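Local coordinates for sensor protein (Geobacter sulfurreducens, PDB 3H7M) that is the periplasmic-binding-protein-like sensor domain of a membrane-bound histidine kinase, which probably transfers phosphate from ATP to a protein histidine, at residues L151-A155 and N176-L181; T12-G17 and R70-Q75. All coordinates share one frame; numbering follows the deposited sequence.

Contact 1. Residues L151-A155 and N176-L181; sequences LRLLA and NRLTNL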
# COMPACT_ATOMS: atom_id res chain seq x y z
N LEU A 151 -0.51 -14.32 -2.67
CA LEU A 151 -1.63 -14.87 -3.42
C LEU A 151 -1.22 -16.03 -4.35
O LEU A 151 -2.00 -16.93 -4.61
CB LEU A 151 -2.34 -13.75 -4.17
CG LEU A 151 -2.98 -12.73 -3.20
CD1 LEU A 151 -3.56 -11.56 -3.97
CD2 LEU A 151 -4.08 -13.39 -2.38
N ARG A 152 0.01 -16.00 -4.85
CA ARG A 152 0.46 -17.07 -5.71
C ARG A 152 0.58 -18.35 -4.92
O ARG A 152 0.20 -19.41 -5.39
CB ARG A 152 1.81 -16.72 -6.32
CG ARG A 152 1.70 -15.68 -7.40
CD ARG A 152 3.01 -15.05 -7.77
NE ARG A 152 2.78 -13.92 -8.67
CZ ARG A 152 3.51 -12.80 -8.69
NH1 ARG A 152 4.52 -12.65 -7.85
NH2 ARG A 152 3.24 -11.84 -9.56
N LEU A 153 1.12 -18.25 -3.70
CA LEU A 153 1.30 -19.43 -2.85
C LEU A 153 -0.05 -20.01 -2.52
O LEU A 153 -0.25 -21.21 -2.55
CB LEU A 153 2.02 -19.05 -1.56
CG LEU A 153 2.28 -20.26 -0.65
CD1 LEU A 153 3.37 -21.11 -1.26
CD2 LEU A 153 2.70 -19.79 0.73
N LEU A 154 -1.00 -19.14 -2.21
CA LEU A 154 -2.32 -19.64 -1.92
C LEU A 154 -2.88 -20.37 -3.15
O LEU A 154 -3.44 -21.46 -3.06
CB LEU A 154 -3.22 -18.47 -1.60
CG LEU A 154 -4.67 -18.80 -1.27
CD1 LEU A 154 -4.74 -19.57 0.07
CD2 LEU A 154 -5.45 -17.49 -1.20
N ALA A 155 -2.72 -19.73 -4.31
CA ALA A 155 -3.23 -20.24 -5.56
C ALA A 155 -2.60 -21.59 -5.86
O ALA A 155 -3.26 -22.51 -6.37
CB ALA A 155 -2.92 -19.28 -6.67
N ASN A 176 -2.44 -11.68 -12.64
CA ASN A 176 -1.68 -12.91 -12.61
C ASN A 176 -2.58 -14.11 -12.81
O ASN A 176 -2.17 -15.22 -12.55
CB ASN A 176 -0.92 -12.99 -11.28
CG ASN A 176 0.22 -11.99 -11.19
OD1 ASN A 176 0.45 -11.38 -10.15
ND2 ASN A 176 0.94 -11.83 -12.28
N ARG A 177 -3.82 -13.88 -13.23
CA ARG A 177 -4.74 -14.97 -13.49
C ARG A 177 -4.86 -16.05 -12.41
O ARG A 177 -4.85 -17.25 -12.70
CB ARG A 177 -4.36 -15.62 -14.82
CG ARG A 177 -4.63 -14.70 -15.98
CD ARG A 177 -4.27 -15.32 -17.30
NE ARG A 177 -4.46 -14.35 -18.36
CZ ARG A 177 -4.15 -14.55 -19.63
NH1 ARG A 177 -3.61 -15.71 -20.02
NH2 ARG A 177 -4.37 -13.59 -20.51
N LEU A 178 -4.99 -15.63 -11.16
CA LEU A 178 -5.15 -16.58 -10.05
C LEU A 178 -6.64 -16.77 -9.91
O LEU A 178 -7.24 -16.38 -8.91
CB LEU A 178 -4.61 -15.96 -8.79
CG LEU A 178 -3.19 -15.48 -9.01
CD1 LEU A 178 -2.65 -14.95 -7.68
CD2 LEU A 178 -2.33 -16.63 -9.52
N THR A 179 -7.23 -17.42 -10.90
CA THR A 179 -8.68 -17.57 -10.92
C THR A 179 -9.33 -18.58 -10.00
O THR A 179 -10.54 -18.77 -10.06
CB THR A 179 -9.19 -17.76 -12.37
OG1 THR A 179 -8.69 -19.00 -12.90
CG2 THR A 179 -8.71 -16.60 -13.24
N ASN A 180 -8.54 -19.24 -9.16
CA ASN A 180 -9.12 -20.16 -8.19
C ASN A 180 -9.24 -19.42 -6.84
O ASN A 180 -9.73 -19.98 -5.86
CB ASN A 180 -8.24 -21.43 -8.03
CG ASN A 180 -6.80 -21.11 -7.74
OD1 ASN A 180 -6.29 -20.09 -8.20
ND2 ASN A 180 -6.11 -21.97 -6.99
N LEU A 181 -8.80 -18.15 -6.79
CA LEU A 181 -8.87 -17.37 -5.53
C LEU A 181 -10.12 -16.52 -5.41
O LEU A 181 -10.57 -15.93 -6.39
CB LEU A 181 -7.65 -16.45 -5.35
CG LEU A 181 -6.27 -17.10 -5.44
CD1 LEU A 181 -5.17 -16.12 -5.19
CD2 LEU A 181 -6.20 -18.24 -4.42
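Leu-181 and Leu-178 turn their branches to the same flank of the helix end 151-155, and the polar ends of Arg-152 and Asn-180 close the edges of the patch. Leu-181 divides its two methyls: CD2 of Leu-181 lies 3.4 Å from CD2 of Leu-154, while its CD1 lies 3.8 Å from CB of Leu-151. Leu-178 straddles the same ridge, with CD1 3.7 Å from CB of Leu-151 and CD2 near the methyl of Ala-155. The CG of Leu-154 stands opposite its own backbone N (chi1 180°), a setting that carries its end round to Leu-181.

Two amides frame this apolar core. ND2 of Asn-180 donates to O of Ala-155 over 3.0 Å, in the carbonyl plane and on a lone pair, so the last residue of the helix has its carbonyl held by a side chain. The other bond is more bent: NH2 of Arg-152 reaches OD1 of Asn-176 at 2.9 Å from above the amide's carbonyl plane, with the guanidinium and amide planes 61° apart.

Further out, Asp-149 forms a salt bridge with NH1 of Arg-152, which helps fix the guanidinium. Phe-101 backs Leu-151 and Leu-154 from strand 87-103. On the other segment, Arg-177, with positive phi, is the C-prime residue of a Schellman motif that ends helix 166-175, and a type I turn from Leu-178 to Leu-181 then leads into strand 181-198. The whole is a helix end packed against a helix-to-strand connection, within the alpha/beta architecture of a family 3 solute-binding domain.

Contact 2. Residues T12-G17 and R70-Q75; sequences TIVVGG and RVDVLQ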
# COMPACT_ATOMS: atom_id res chain seq x y z
N THR A 12 14.95 18.77 -6.54
CA THR A 12 14.17 17.58 -6.88
C THR A 12 13.78 16.74 -5.67
O THR A 12 14.63 16.34 -4.87
CB THR A 12 14.93 16.66 -7.85
OG1 THR A 12 14.90 17.22 -9.17
CG2 THR A 12 14.30 15.26 -7.87
N ILE A 13 12.48 16.49 -5.53
CA ILE A 13 12.00 15.65 -4.43
C ILE A 13 11.99 14.21 -4.93
O ILE A 13 11.45 13.91 -6.01
CB ILE A 13 10.57 16.03 -4.00
CG1 ILE A 13 10.59 17.37 -3.29
CG2 ILE A 13 10.02 14.98 -3.06
CD1 ILE A 13 10.83 18.52 -4.22
N VAL A 14 12.61 13.33 -4.15
CA VAL A 14 12.68 11.93 -4.52
C VAL A 14 11.58 11.16 -3.83
O VAL A 14 11.50 11.13 -2.60
CB VAL A 14 14.02 11.33 -4.15
CG1 VAL A 14 14.00 9.83 -4.40
CG2 VAL A 14 15.09 11.99 -4.98
N VAL A 15 10.75 10.52 -4.65
CA VAL A 15 9.60 9.78 -4.16
C VAL A 15 9.78 8.27 -4.07
O VAL A 15 10.00 7.59 -5.09
CB VAL A 15 8.36 10.07 -5.01
CG1 VAL A 15 7.12 9.57 -4.28
CG2 VAL A 15 8.28 11.57 -5.28
N GLY A 16 9.66 7.77 -2.85
CA GLY A 16 9.80 6.34 -2.64
C GLY A 16 8.45 5.66 -2.69
O GLY A 16 7.40 6.29 -2.50
N GLY A 17 8.47 4.36 -2.95
CA GLY A 17 7.24 3.59 -3.01
C GLY A 17 7.56 2.15 -3.34
O GLY A 17 8.72 1.81 -3.61
N ARG A 70 17.50 8.46 1.57
CA ARG A 70 17.74 8.05 0.19
C ARG A 70 16.59 8.55 -0.68
O ARG A 70 16.75 8.73 -1.89
CB ARG A 70 17.82 6.52 0.09
CG ARG A 70 18.87 5.92 1.00
CD ARG A 70 18.90 4.41 0.87
NE ARG A 70 20.00 3.84 1.63
CZ ARG A 70 20.51 2.64 1.41
NH1 ARG A 70 20.02 1.88 0.43
NH2 ARG A 70 21.52 2.20 2.14
N VAL A 71 15.44 8.75 -0.05
CA VAL A 71 14.26 9.28 -0.72
C VAL A 71 13.69 10.31 0.24
O VAL A 71 13.88 10.22 1.45
CB VAL A 71 13.20 8.19 -0.99
CG1 VAL A 71 13.85 7.05 -1.73
CG2 VAL A 71 12.57 7.71 0.32
N ASP A 72 12.95 11.27 -0.29
CA ASP A 72 12.43 12.30 0.57
C ASP A 72 11.02 12.09 1.07
O ASP A 72 10.60 12.76 2.01
CB ASP A 72 12.56 13.63 -0.16
CG ASP A 72 13.95 13.81 -0.76
OD1 ASP A 72 14.94 13.77 0.00
OD2 ASP A 72 14.05 13.99 -2.00
N VAL A 73 10.30 11.16 0.46
CA VAL A 73 8.91 10.91 0.84
C VAL A 73 8.36 9.60 0.29
O VAL A 73 8.83 9.09 -0.74
CB VAL A 73 8.02 12.06 0.33
CG1 VAL A 73 8.26 12.26 -1.15
CG2 VAL A 73 6.56 11.76 0.59
N LEU A 74 7.37 9.05 0.98
CA LEU A 74 6.73 7.83 0.54
C LEU A 74 5.32 8.25 0.21
O LEU A 74 4.64 8.85 1.05
CB LEU A 74 6.74 6.78 1.65
CG LEU A 74 8.13 6.33 2.14
CD1 LEU A 74 7.95 5.16 3.07
CD2 LEU A 74 9.02 5.93 0.97
N GLN A 75 4.90 7.96 -1.02
CA GLN A 75 3.57 8.35 -1.49
C GLN A 75 2.43 7.49 -1.01
O GLN A 75 1.28 7.91 -1.05
CB GLN A 75 3.53 8.40 -3.03
CG GLN A 75 4.39 7.34 -3.74
CD GLN A 75 4.11 7.23 -5.23
OE1 GLN A 75 3.82 8.22 -5.91
NE2 GLN A 75 4.22 6.01 -5.75
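Val-14 and Asp-72 grip each other twice: the backbone N of Val-14 gives a nearly straight bond (167°) to OD2 of Asp-72, 2.7 Å away on the anti side of the carboxylate, and the backbone N of Asp-72 returns one to O of Val-14, also at 2.7 Å. With CG set beside its own backbone N (chi1 -48°), Asp-72 turns its carboxylate back to Val-14. Without the carboxylate, as with an alanine here, the N-H of Val-14 is likely to lose its partner and this end of the strand pairing to be held less firmly.

Packing is tight at Gly-16, where a CB would clash with CD2 of Leu-74, a methyl 3.7 Å from CA of Gly-16. The N of Gly-16 also bonds O of Val-73 at 2.6 Å, almost in line with the carbonyl. On the other face Val-15 and Val-73 point the same way. At the corner of the chain, CG of Gln-75 rests 3.6 Å from CG1 of Val-15; the amide of Gln-75 is held by Glu-25 and Thr-41.

The solvent side is looser: Arg-70 is exposed and poorly ordered and its end leads away, and although OD2 of Asp-72 is firmly held, its OD1 makes a long, weak ion pair with Arg-198. The parallel bridges of Val-15 with Val-73 and Gly-16 with Leu-74 pair strands 13-18 and 73-78 in the central mixed sheet of a periplasmic-binding-protein fold.

In the fold
From the N terminus, strand 13-18 enters the sheet first, and contact 2 closes a loop of 52 residues when 70-75 comes back alongside it; helices 36-48 and 62-67 and strand 52-57 lie within that loop. Contact 1 opens only later, closing 20 residues that include strand 161-165 and helix 166-175. The two loops therefore follow one another in series, neither enclosing nor crossing the other. The centres of contact 1 and contact 2 are about 32 Å apart, on opposite sides of the chain's centre, and the nearest atoms of contact 1 and contact 2 are about 16 Å apart. Strand 181-198, which starts at contact 1, pairs with strand 73-78, linking both regions through the same mixed sheet.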